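Local coordinates for 4-dehydrase (Streptomyces venezuelae, PDB 2PO3), which probably acts as a pyridoxal phosphate-dependent aminotransferase of the DegT/DnrJ/EryC1 family on a TDP-linked sugar in the biosynthesis of desosamine, at residues 8-13 / 319-324; 300-305 / 355-360; 3-8 / 386-391. All coordinates share one frame; numbering follows the deposited sequence.

Contact 1: 8-13 / 319-324; sequences LAFFGG and LKAEGV
E322 turns its CG anti to the carbonyl carbon (chi1 -73°) and the chain folds at chi2 (-52°), which swings its carboxylate back to the backbone of A9. This glutamate is the residue before G323, the positive-phi glycine of a Schellman motif: G323 is the first residue to leave helical angles after helix 312-321, with G323 N bonded back to K320 O and V324 N to L319 O. The side chain thus leaves the C-terminal end of a helix to meet the short 3-10 segment 9-10 of the N-terminal arm. A9 N donates to E322 OE2 at 2.8 Å, with an N-H...O angle of 146° and the nitrogen nearly in line with the C-O bond. The other carboxylate oxygen, OE1, takes the amide of A16, so one buried carboxylate is gripped by two backbone N-H groups of the same arm. Beside this polar link A321 offers its methyl to F10: A321 CB lies 3.7 Å from F10 CA and 3.9 Å from F10 CB, at the edge of the ring and near its plane. The F10 side chain also touches L314 and E317, farther back on the same helix. The methyls of A9 and A321 are more loosely placed, CB to CB 4.4 Å.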
ATOM      1  N   LEU A   8       9.066  39.365  16.802  1.00 35.04           N
ATOM      2  CA  LEU A   8       9.070  37.951  16.458  1.00 30.87           C
ATOM      3  C   LEU A   8       8.052  37.227  17.295  1.00 35.23           C
ATOM      4  O   LEU A   8       8.140  37.254  18.523  1.00 38.27           O
ATOM      5  CB  LEU A   8      10.409  37.200  16.642  1.00 28.29           C
ATOM      6  CG  LEU A   8      11.552  37.649  15.725  1.00 39.02           C
ATOM      7  CD1 LEU A   8      12.783  36.802  15.972  1.00 31.68           C
ATOM      8  CD2 LEU A   8      11.190  37.565  14.254  1.00 30.69           C
ATOM      9  N   ALA A   9       7.113  36.586  16.597  1.00 33.45           N
ATOM     10  CA  ALA A   9       6.059  35.810  17.209  1.00 35.87           C
ATOM     11  C   ALA A   9       6.717  34.784  18.101  1.00 37.47           C
ATOM     12  O   ALA A   9       6.173  34.328  19.117  1.00 44.59           O
ATOM     13  CB  ALA A   9       5.226  35.120  16.134  1.00 38.78           C
ATOM     14  N   PHE A  10       7.920  34.419  17.674  1.00 31.17           N
ATOM     15  CA  PHE A  10       8.680  33.446  18.415  1.00 33.93           C
ATOM     16  C   PHE A  10       8.985  33.991  19.812  1.00 37.74           C
ATOM     17  O   PHE A  10       9.008  33.270  20.810  1.00 29.35           O
ATOM     18  CB  PHE A  10       9.965  33.126  17.648  1.00 33.18           C
ATOM     19  CG  PHE A  10      10.783  32.115  18.377  1.00 35.13           C
ATOM     20  CD1 PHE A  10      10.514  30.745  18.284  1.00 40.77           C
ATOM     21  CD2 PHE A  10      11.837  32.536  19.186  1.00 35.83           C
ATOM     22  CE1 PHE A  10      11.289  29.805  18.968  1.00 38.74           C
ATOM     23  CE2 PHE A  10      12.610  31.608  19.887  1.00 38.62           C
ATOM     24  CZ  PHE A  10      12.346  30.241  19.770  1.00 33.09           C
ATOM     25  N   PHE A  11       9.215  35.304  19.852  1.00 30.96           N
ATOM     26  CA  PHE A  11       9.531  36.004  21.068  1.00 25.45           C
ATOM     27  C   PHE A  11       8.305  36.572  21.739  1.00 44.35           C
ATOM     28  O   PHE A  11       8.396  37.398  22.646  1.00 45.83           O
ATOM     29  CB  PHE A  11      10.593  37.060  20.815  1.00 25.81           C
ATOM     30  CG  PHE A  11      11.911  36.334  20.656  1.00 31.44           C
ATOM     31  CD1 PHE A  11      12.653  36.437  19.476  1.00 36.02           C
ATOM     32  CD2 PHE A  11      12.392  35.518  21.684  1.00 31.43           C
ATOM     33  CE1 PHE A  11      13.871  35.767  19.324  1.00 37.84           C
ATOM     34  CE2 PHE A  11      13.610  34.845  21.545  1.00 37.77           C
ATOM     35  CZ  PHE A  11      14.349  34.968  20.364  1.00 28.97           C
ATOM     36  N   GLY A  12       7.156  36.100  21.273  1.00 47.76           N
ATOM     37  CA  GLY A  12       5.893  36.542  21.827  1.00 49.66           C
ATOM     38  C   GLY A  12       5.281  37.687  21.056  1.00 49.74           C
ATOM     39  O   GLY A  12       4.216  38.180  21.399  1.00 58.82           O
ATOM     40  N   GLY A  13       5.947  38.129  20.006  1.00 36.44           N
ATOM     41  CA  GLY A  13       5.390  39.212  19.225  1.00 30.72           C
ATOM     42  C   GLY A  13       4.191  38.690  18.424  1.00 50.12           C
ATOM     43  O   GLY A  13       3.671  37.554  18.583  1.00 41.93           O
ATOM     44  N   LEU A 319      10.928  30.279  12.213  1.00 25.79           N
ATOM     45  CA  LEU A 319      10.041  30.414  11.068  1.00 25.48           C
ATOM     46  C   LEU A 319       8.695  29.741  11.349  1.00 26.47           C
ATOM     47  O   LEU A 319       7.622  30.229  11.009  1.00 25.33           O
ATOM     48  CB  LEU A 319      10.658  29.862   9.776  1.00 27.15           C
ATOM     49  CG  LEU A 319      11.808  30.674   9.161  1.00 38.61           C
ATOM     50  CD1 LEU A 319      12.843  31.117  10.199  1.00 33.17           C
ATOM     51  CD2 LEU A 319      12.490  29.823   8.084  1.00 31.33           C
ATOM     52  N   LYS A 320       8.748  28.591  11.981  1.00 24.03           N
ATOM     53  CA  LYS A 320       7.506  27.949  12.268  1.00 22.19           C
ATOM     54  C   LYS A 320       6.618  28.897  13.053  1.00 30.37           C
ATOM     55  O   LYS A 320       5.405  28.960  12.871  1.00 27.50           O
ATOM     56  CB  LYS A 320       7.721  26.688  13.064  1.00 22.67           C
ATOM     57  CG  LYS A 320       6.399  25.986  13.313  1.00 39.18           C
ATOM     58  CD  LYS A 320       6.554  24.477  13.420  1.00 58.03           C
ATOM     59  CE  LYS A 320       5.729  23.694  12.405  1.00100.00           C
ATOM     60  NZ  LYS A 320       6.414  23.388  11.122  1.00 79.85           N
ATOM     61  N   ALA A 321       7.216  29.658  13.950  1.00 31.29           N
ATOM     62  CA  ALA A 321       6.380  30.571  14.705  1.00 28.64           C
ATOM     63  C   ALA A 321       5.733  31.641  13.836  1.00 31.31           C
ATOM     64  O   ALA A 321       4.660  32.186  14.115  1.00 37.34           O
ATOM     65  CB  ALA A 321       7.068  31.180  15.913  1.00 30.37           C
ATOM     66  N   GLU A 322       6.392  31.943  12.753  1.00 34.92           N
ATOM     67  CA  GLU A 322       5.874  32.951  11.851  1.00 30.43           C
ATOM     68  C   GLU A 322       4.881  32.394  10.849  1.00 30.73           C
ATOM     69  O   GLU A 322       4.434  33.119   9.966  1.00 39.62           O
ATOM     70  CB  GLU A 322       7.012  33.659  11.098  1.00 26.42           C
ATOM     71  CG  GLU A 322       7.804  34.627  11.990  1.00 54.22           C
ATOM     72  CD  GLU A 322       6.904  35.598  12.723  1.00 90.14           C
ATOM     73  OE1 GLU A 322       5.976  36.205  12.210  1.00 37.52           O
ATOM     74  OE2 GLU A 322       7.211  35.701  13.991  1.00 44.05           O
ATOM     75  N   GLY A 323       4.549  31.119  10.988  1.00 17.83           N
ATOM     76  CA  GLY A 323       3.604  30.490  10.060  1.00 23.36           C
ATOM     77  C   GLY A 323       4.289  30.009   8.772  1.00 31.07           C
ATOM     78  O   GLY A 323       3.683  29.914   7.702  1.00 30.95           O
ATOM     79  N   VAL A 324       5.571  29.721   8.877  1.00 21.67           N
ATOM     80  CA  VAL A 324       6.356  29.270   7.743  1.00 21.12           C
ATOM     81  C   VAL A 324       6.940  27.953   8.115  1.00 23.01           C
ATOM     82  O   VAL A 324       7.877  27.882   8.895  1.00 21.90           O
ATOM     83  CB  VAL A 324       7.507  30.205   7.457  1.00 30.20           C
ATOM     84  CG1 VAL A 324       8.271  29.638   6.261  1.00 30.99           C
ATOM     85  CG2 VAL A 324       6.991  31.612   7.145  1.00 28.70           C
TER

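Contact 2: 300-305 / 355-360; sequences IVEIDE and AARVLS
R357 and E302 meet with their flat groups nearly perpendicular, the guanidinium and carboxylate planes 82° apart, yet E302 OE2 lies at the guanidinium edge, in its plane. R357 NE donates to E302 OE2 at 2.7 Å, a fairly straight bond (159°), and NH2 adds a weak one to the same oxygen. The bend of R357 at chi3 (41°) carries NH1 on to D304, whose OD1 forms a longer salt bridge at 3.6 Å, also at the edge. The arginine therefore joins two carboxylates, although D304 spends OD2 on A306 N as N-cap of helix 305-308. The strands themselves pair antiparallel: V301 N to L359 O and L359 N to V301 O are both 3.0 Å. I303 N reaches R357 O at 2.8 Å. V301 and L359 run alongside each other on one face, V301 CG2 3.9 Å from L359 CB. On the opposite face, with E302 and V358, I300 CD1 touches S360 OG at 3.5 Å; the S360 side chain is about 8 Å from the bound PLP-sugar aldimine. Strand 299-303 is the middle of a three-stranded antiparallel sheet between 283-285 and 358-361; L359 packs on helix 312-321, while E302 and R357 rest on L284.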
ATOM      1  N   ILE A 300      16.628  23.847  -0.943  1.00 15.72           N
ATOM      2  CA  ILE A 300      17.411  23.603   0.256  1.00 14.75           C
ATOM      3  C   ILE A 300      18.510  24.621   0.503  1.00 26.82           C
ATOM      4  O   ILE A 300      19.184  25.059  -0.428  1.00 27.29           O
ATOM      5  CB  ILE A 300      18.035  22.193   0.214  1.00 25.43           C
ATOM      6  CG1 ILE A 300      17.217  21.210   1.051  1.00 31.73           C
ATOM      7  CG2 ILE A 300      19.394  22.227   0.906  1.00 21.75           C
ATOM      8  CD1 ILE A 300      16.350  20.257   0.276  1.00 36.35           C
ATOM      9  N   VAL A 301      18.684  24.998   1.765  1.00 15.93           N
ATOM     10  CA  VAL A 301      19.740  25.924   2.161  1.00 17.66           C
ATOM     11  C   VAL A 301      20.522  25.254   3.272  1.00 24.61           C
ATOM     12  O   VAL A 301      19.992  24.413   4.001  1.00 21.72           O
ATOM     13  CB  VAL A 301      19.305  27.282   2.708  1.00 17.18           C
ATOM     14  CG1 VAL A 301      18.402  27.968   1.713  1.00 18.45           C
ATOM     15  CG2 VAL A 301      18.515  27.069   3.989  1.00 14.30           C
ATOM     16  N   GLU A 302      21.784  25.635   3.395  1.00 17.42           N
ATOM     17  CA  GLU A 302      22.573  25.101   4.445  1.00 10.77           C
ATOM     18  C   GLU A 302      22.825  26.291   5.320  1.00 18.96           C
ATOM     19  O   GLU A 302      23.183  27.353   4.821  1.00 24.99           O
ATOM     20  CB  GLU A 302      23.918  24.627   3.940  1.00 10.54           C
ATOM     21  CG  GLU A 302      23.719  23.340   3.158  1.00 17.87           C
ATOM     22  CD  GLU A 302      25.022  22.845   2.612  1.00 36.39           C
ATOM     23  OE1 GLU A 302      25.247  22.667   1.425  1.00 36.34           O
ATOM     24  OE2 GLU A 302      25.885  22.641   3.561  1.00 32.24           O
ATOM     25  N   ILE A 303      22.619  26.077   6.607  1.00 17.50           N
ATOM     26  CA  ILE A 303      22.832  27.055   7.653  1.00 21.97           C
ATOM     27  C   ILE A 303      24.163  26.711   8.384  1.00 29.76           C
ATOM     28  O   ILE A 303      24.255  25.650   9.019  1.00 25.08           O
ATOM     29  CB  ILE A 303      21.699  26.998   8.681  1.00 20.98           C
ATOM     30  CG1 ILE A 303      20.378  27.375   8.024  1.00 17.92           C
ATOM     31  CG2 ILE A 303      22.010  27.970   9.840  1.00 20.35           C
ATOM     32  CD1 ILE A 303      20.616  28.537   7.090  1.00 29.12           C
ATOM     33  N   ASP A 304      25.184  27.572   8.308  1.00 29.76           N
ATOM     34  CA  ASP A 304      26.471  27.346   8.990  1.00 29.84           C
ATOM     35  C   ASP A 304      26.431  27.977  10.384  1.00 30.19           C
ATOM     36  O   ASP A 304      26.595  29.184  10.520  1.00 29.18           O
ATOM     37  CB  ASP A 304      27.645  27.996   8.240  1.00 35.95           C
ATOM     38  CG  ASP A 304      29.002  27.472   8.650  1.00 55.40           C
ATOM     39  OD1 ASP A 304      29.869  27.269   7.829  1.00 71.00           O
ATOM     40  OD2 ASP A 304      29.137  27.204   9.938  1.00 42.03           O
ATOM     41  N   GLU A 305      26.199  27.193  11.435  1.00 26.97           N
ATOM     42  CA  GLU A 305      26.128  27.766  12.766  1.00 27.04           C
ATOM     43  C   GLU A 305      27.324  28.617  13.217  1.00 29.38           C
ATOM     44  O   GLU A 305      27.170  29.547  13.989  1.00 27.79           O
ATOM     45  CB  GLU A 305      25.696  26.753  13.818  1.00 27.10           C
ATOM     46  CG  GLU A 305      25.825  27.273  15.259  1.00 32.01           C
ATOM     47  CD  GLU A 305      25.502  26.162  16.222  1.00 71.37           C
ATOM     48  OE1 GLU A 305      26.080  25.079  16.258  1.00 34.19           O
ATOM     49  OE2 GLU A 305      24.460  26.443  16.952  1.00 55.16           O
ATOM     50  N   ALA A 355      23.667  16.793   7.484  1.00 19.24           N
ATOM     51  CA  ALA A 355      22.387  16.623   8.150  1.00 15.37           C
ATOM     52  C   ALA A 355      22.104  17.696   9.118  1.00 13.18           C
ATOM     53  O   ALA A 355      20.943  18.025   9.359  1.00 22.05           O
ATOM     54  CB  ALA A 355      22.257  15.329   8.892  1.00 18.01           C
ATOM     55  N   ALA A 356      23.149  18.247   9.688  1.00 18.41           N
ATOM     56  CA  ALA A 356      22.919  19.314  10.659  1.00 19.06           C
ATOM     57  C   ALA A 356      22.727  20.685  10.072  1.00 17.65           C
ATOM     58  O   ALA A 356      22.302  21.587  10.799  1.00 20.79           O
ATOM     59  CB  ALA A 356      24.067  19.459  11.641  1.00 20.00           C
ATOM     60  N   ARG A 357      23.068  20.865   8.790  1.00 18.79           N
ATOM     61  CA  ARG A 357      22.930  22.200   8.172  1.00 21.28           C
ATOM     62  C   ARG A 357      21.696  22.479   7.304  1.00 25.57           C
ATOM     63  O   ARG A 357      21.280  23.633   7.147  1.00 19.29           O
ATOM     64  CB  ARG A 357      24.170  22.481   7.328  1.00 17.26           C
ATOM     65  CG  ARG A 357      25.421  22.060   8.083  1.00 28.70           C
ATOM     66  CD  ARG A 357      26.601  21.774   7.184  1.00 22.89           C
ATOM     67  NE  ARG A 357      26.729  22.731   6.094  1.00 36.77           N
ATOM     68  CZ  ARG A 357      27.385  23.897   6.187  1.00 64.83           C
ATOM     69  NH1 ARG A 357      27.994  24.274   7.302  1.00 20.48           N
ATOM     70  NH2 ARG A 357      27.468  24.719   5.133  1.00 21.80           N
ATOM     71  N   VAL A 358      21.132  21.410   6.726  1.00 24.59           N
ATOM     72  CA  VAL A 358      19.992  21.456   5.811  1.00 21.30           C
ATOM     73  C   VAL A 358      18.627  21.905   6.293  1.00 23.52           C
ATOM     74  O   VAL A 358      18.137  21.496   7.355  1.00 15.31           O
ATOM     75  CB  VAL A 358      19.937  20.215   4.911  1.00 18.70           C
ATOM     76  CG1 VAL A 358      21.299  20.038   4.232  1.00 16.10           C
ATOM     77  CG2 VAL A 358      19.560  18.936   5.677  1.00 13.82           C
ATOM     78  N   LEU A 359      18.005  22.749   5.460  1.00 16.86           N
ATOM     79  CA  LEU A 359      16.674  23.256   5.752  1.00 16.15           C
ATOM     80  C   LEU A 359      15.906  23.359   4.452  1.00 23.30           C
ATOM     81  O   LEU A 359      16.381  23.990   3.491  1.00 20.82           O
ATOM     82  CB  LEU A 359      16.685  24.635   6.455  1.00 15.81           C
ATOM     83  CG  LEU A 359      15.266  24.969   6.879  1.00 21.54           C
ATOM     84  CD1 LEU A 359      14.781  23.994   7.926  1.00 16.89           C
ATOM     85  CD2 LEU A 359      15.205  26.345   7.483  1.00 32.22           C
ATOM     86  N   SER A 360      14.729  22.738   4.408  1.00 14.86           N
ATOM     87  CA  SER A 360      13.912  22.780   3.188  1.00 18.13           C
ATOM     88  C   SER A 360      12.874  23.907   3.262  1.00 21.16           C
ATOM     89  O   SER A 360      12.117  24.008   4.216  1.00 18.42           O
ATOM     90  CB  SER A 360      13.240  21.418   2.950  1.00 20.26           C
ATOM     91  OG  SER A 360      13.178  21.137   1.564  1.00 32.03           O
TER
HETATM   92  O   HOH W   1      23.278  24.199  11.979  1.00 42.82           O

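Contact 3: 3-8 / 386-391; sequences SALSDL and GRELTA
L5 meets helix 369-394 through CG and CD1. Its CB points toward the helix, and the first torsion (chi1 -47°) sets CG anti to the carbonyl carbon, 3.7 Å from E388 OE2. From there chi2 (-155°) carries CD1 into the angle between two successive helix residues. On one of them CD1 lies 3.7 Å from L389 CA and 4.0 Å from L389 CG; on the other it is 3.6 Å from E388 OE2 and 3.9 Å from E388 CG. The methyl thus touches both L389 CA of the backbone and the CG of E388, while the glutamate chain, extended beyond CG, crosses the leucine obliquely. The contact belongs to the N-terminal arm of this aminotransferase-family chain, which lies along its C-terminal helix; a type I beta turn from L5 to L8 folds the arm so that L8 also faces the helix. L8 CD1 stands 4.3 Å from L389 CD1, and L8 packs on L381 farther back along that helix. Toward solvent, S3 OG comes within 2.7 Å of E388 OE2, but the angle is poor and S3 is poorly ordered, so no bond is assigned there. The firmer partner of this carboxylate is R385, which forms a salt bridge with E388 OE1. Cutting E388 back to an alanine here is likely to leave R385 without this carboxylate mate and L5 CD1 without the CG and OE2 it packs on. S6 OG is hydrogen-bonded to R392 NH1, which ties the turn to the helix.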
ATOM      1  N   SER A   3      14.508  45.982  19.465  1.00 83.87           N
ATOM      2  CA  SER A   3      14.861  44.728  18.825  1.00 80.94           C
ATOM      3  C   SER A   3      13.776  44.285  17.860  1.00 81.08           C
ATOM      4  O   SER A   3      12.595  44.194  18.201  1.00 79.28           O
ATOM      5  CB  SER A   3      15.162  43.629  19.846  1.00 83.99           C
ATOM      6  OG  SER A   3      16.466  43.104  19.668  1.00 87.59           O
ATOM      7  N   ALA A   4      14.194  43.997  16.635  1.00 74.94           N
ATOM      8  CA  ALA A   4      13.254  43.536  15.646  1.00 69.78           C
ATOM      9  C   ALA A   4      12.905  42.105  16.052  1.00 60.94           C
ATOM     10  O   ALA A   4      12.003  41.467  15.498  1.00 58.11           O
ATOM     11  CB  ALA A   4      13.879  43.594  14.255  1.00 67.94           C
ATOM     12  N   LEU A   5      13.643  41.610  17.055  1.00 43.83           N
ATOM     13  CA  LEU A   5      13.450  40.255  17.551  1.00 43.51           C
ATOM     14  C   LEU A   5      12.179  40.104  18.343  1.00 48.45           C
ATOM     15  O   LEU A   5      11.583  39.028  18.408  1.00 46.16           O
ATOM     16  CB  LEU A   5      14.612  39.709  18.426  1.00 41.35           C
ATOM     17  CG  LEU A   5      16.041  39.886  17.913  1.00 43.53           C
ATOM     18  CD1 LEU A   5      16.921  38.801  18.522  1.00 40.86           C
ATOM     19  CD2 LEU A   5      16.149  39.876  16.387  1.00 45.77           C
ATOM     20  N   SER A   6      11.789  41.193  18.982  1.00 47.21           N
ATOM     21  CA  SER A   6      10.593  41.139  19.799  1.00 47.47           C
ATOM     22  C   SER A   6       9.319  41.143  19.001  1.00 44.92           C
ATOM     23  O   SER A   6       8.275  40.686  19.472  1.00 54.47           O
ATOM     24  CB  SER A   6      10.623  42.144  20.920  1.00 56.34           C
ATOM     25  OG  SER A   6      11.966  42.570  21.040  1.00 82.72           O
ATOM     26  N   ASP A   7       9.405  41.647  17.781  1.00 34.03           N
ATOM     27  CA  ASP A   7       8.214  41.616  16.973  1.00 44.26           C
ATOM     28  C   ASP A   7       8.030  40.181  16.505  1.00 43.33           C
ATOM     29  O   ASP A   7       6.993  39.851  15.909  1.00 41.99           O
ATOM     30  CB  ASP A   7       8.296  42.568  15.774  1.00 53.87           C
ATOM     31  CG  ASP A   7       8.819  43.905  16.195  1.00 88.98           C
ATOM     32  OD1 ASP A   7       8.868  44.261  17.361  1.00 97.14           O
ATOM     33  OD2 ASP A   7       9.256  44.620  15.183  1.00 94.01           O
ATOM     34  N   LEU A   8       9.066  39.365  16.802  1.00 35.04           N
ATOM     35  CA  LEU A   8       9.070  37.951  16.458  1.00 30.87           C
ATOM     36  C   LEU A   8       8.052  37.227  17.295  1.00 35.23           C
ATOM     37  O   LEU A   8       8.140  37.254  18.523  1.00 38.27           O
ATOM     38  CB  LEU A   8      10.409  37.200  16.642  1.00 28.29           C
ATOM     39  CG  LEU A   8      11.552  37.649  15.725  1.00 39.02           C
ATOM     40  CD1 LEU A   8      12.783  36.802  15.972  1.00 31.68           C
ATOM     41  CD2 LEU A   8      11.190  37.565  14.254  1.00 30.69           C
ATOM     42  N   GLY A 386      21.646  36.119  14.384  1.00 24.69           N
ATOM     43  CA  GLY A 386      21.718  34.788  14.975  1.00 31.28           C
ATOM     44  C   GLY A 386      22.144  34.719  16.429  1.00 26.53           C
ATOM     45  O   GLY A 386      21.414  34.210  17.287  1.00 26.70           O
ATOM     46  N   ARG A 387      23.337  35.265  16.633  1.00 24.68           N
ATOM     47  CA  ARG A 387      24.045  35.382  17.901  1.00 25.97           C
ATOM     48  C   ARG A 387      23.149  35.997  18.984  1.00 29.14           C
ATOM     49  O   ARG A 387      23.012  35.474  20.102  1.00 26.14           O
ATOM     50  CB  ARG A 387      25.346  36.181  17.706  1.00 27.45           C
ATOM     51  CG  ARG A 387      26.446  35.360  17.034  1.00 18.24           C
ATOM     52  CD  ARG A 387      27.707  36.121  16.596  1.00 26.94           C
ATOM     53  NE  ARG A 387      28.268  35.611  15.331  1.00 25.19           N
ATOM     54  CZ  ARG A 387      28.938  34.449  15.210  1.00 23.21           C
ATOM     55  NH1 ARG A 387      29.183  33.644  16.246  1.00 35.79           N
ATOM     56  NH2 ARG A 387      29.401  34.083  14.011  1.00 45.06           N
ATOM     57  N   GLU A 388      22.516  37.118  18.654  1.00 28.06           N
ATOM     58  CA  GLU A 388      21.639  37.750  19.617  1.00 25.76           C
ATOM     59  C   GLU A 388      20.347  36.948  19.795  1.00 29.75           C
ATOM     60  O   GLU A 388      19.804  36.818  20.891  1.00 27.78           O
ATOM     61  CB  GLU A 388      21.439  39.230  19.245  1.00 29.79           C
ATOM     62  CG  GLU A 388      20.339  39.974  20.034  1.00 35.43           C
ATOM     63  CD  GLU A 388      19.952  41.281  19.391  1.00 49.61           C
ATOM     64  OE1 GLU A 388      20.709  41.927  18.694  1.00 44.67           O
ATOM     65  OE2 GLU A 388      18.740  41.670  19.684  1.00 52.36           O
ATOM     66  N   LEU A 389      19.869  36.390  18.685  1.00 24.07           N
ATOM     67  CA  LEU A 389      18.659  35.594  18.684  1.00 22.11           C
ATOM     68  C   LEU A 389      18.847  34.343  19.517  1.00 26.23           C
ATOM     69  O   LEU A 389      18.003  33.936  20.315  1.00 25.06           O
ATOM     70  CB  LEU A 389      18.313  35.236  17.239  1.00 27.11           C
ATOM     71  CG  LEU A 389      16.821  35.124  16.987  1.00 32.44           C
ATOM     72  CD1 LEU A 389      16.579  34.779  15.516  1.00 28.28           C
ATOM     73  CD2 LEU A 389      16.252  34.062  17.914  1.00 22.11           C
ATOM     74  N   THR A 390      19.991  33.712  19.315  1.00 23.12           N
ATOM     75  CA  THR A 390      20.294  32.531  20.091  1.00 24.48           C
ATOM     76  C   THR A 390      20.388  32.955  21.583  1.00 33.29           C
ATOM     77  O   THR A 390      19.794  32.380  22.490  1.00 32.01           O
ATOM     78  CB  THR A 390      21.626  31.918  19.594  1.00 28.11           C
ATOM     79  OG1 THR A 390      21.564  31.411  18.272  1.00 31.14           O
ATOM     80  CG2 THR A 390      22.220  30.887  20.548  1.00 28.02           C
ATOM     81  N   ALA A 391      21.132  34.018  21.844  1.00 32.60           N
ATOM     82  CA  ALA A 391      21.340  34.542  23.190  1.00 28.90           C
ATOM     83  C   ALA A 391      20.052  34.783  23.912  1.00 30.01           C
ATOM     84  O   ALA A 391      19.843  34.295  25.008  1.00 35.70           O
ATOM     85  CB  ALA A 391      22.238  35.779  23.177  1.00 28.81           C
TER

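How the contacts relate
Contacts 1 and 3 place one N-terminal arm against two helices: helix 312-321 in contact 1, helix 369-394 in contact 3. They share L8, and the F11 ring meets L5 O and L389 CD2, so the two are continuous, with centres about 11 Å apart. Contact 2 lies nearest the chain centre, about 16 Å away against 28 and 33 Å, and is the largest, 483 Å² against 189 and 195 Å². Contact 1 is partly buried; contact 3 is a buried leucine patch with an exposed rim at S3. Contact 2 combines backbone pairing with a charged network at one end, whereas contact 1 relies on one carboxylate-to-amide bond. Strand 358-361 runs on in sequence to helix 369-394, linking contacts 2 and 3.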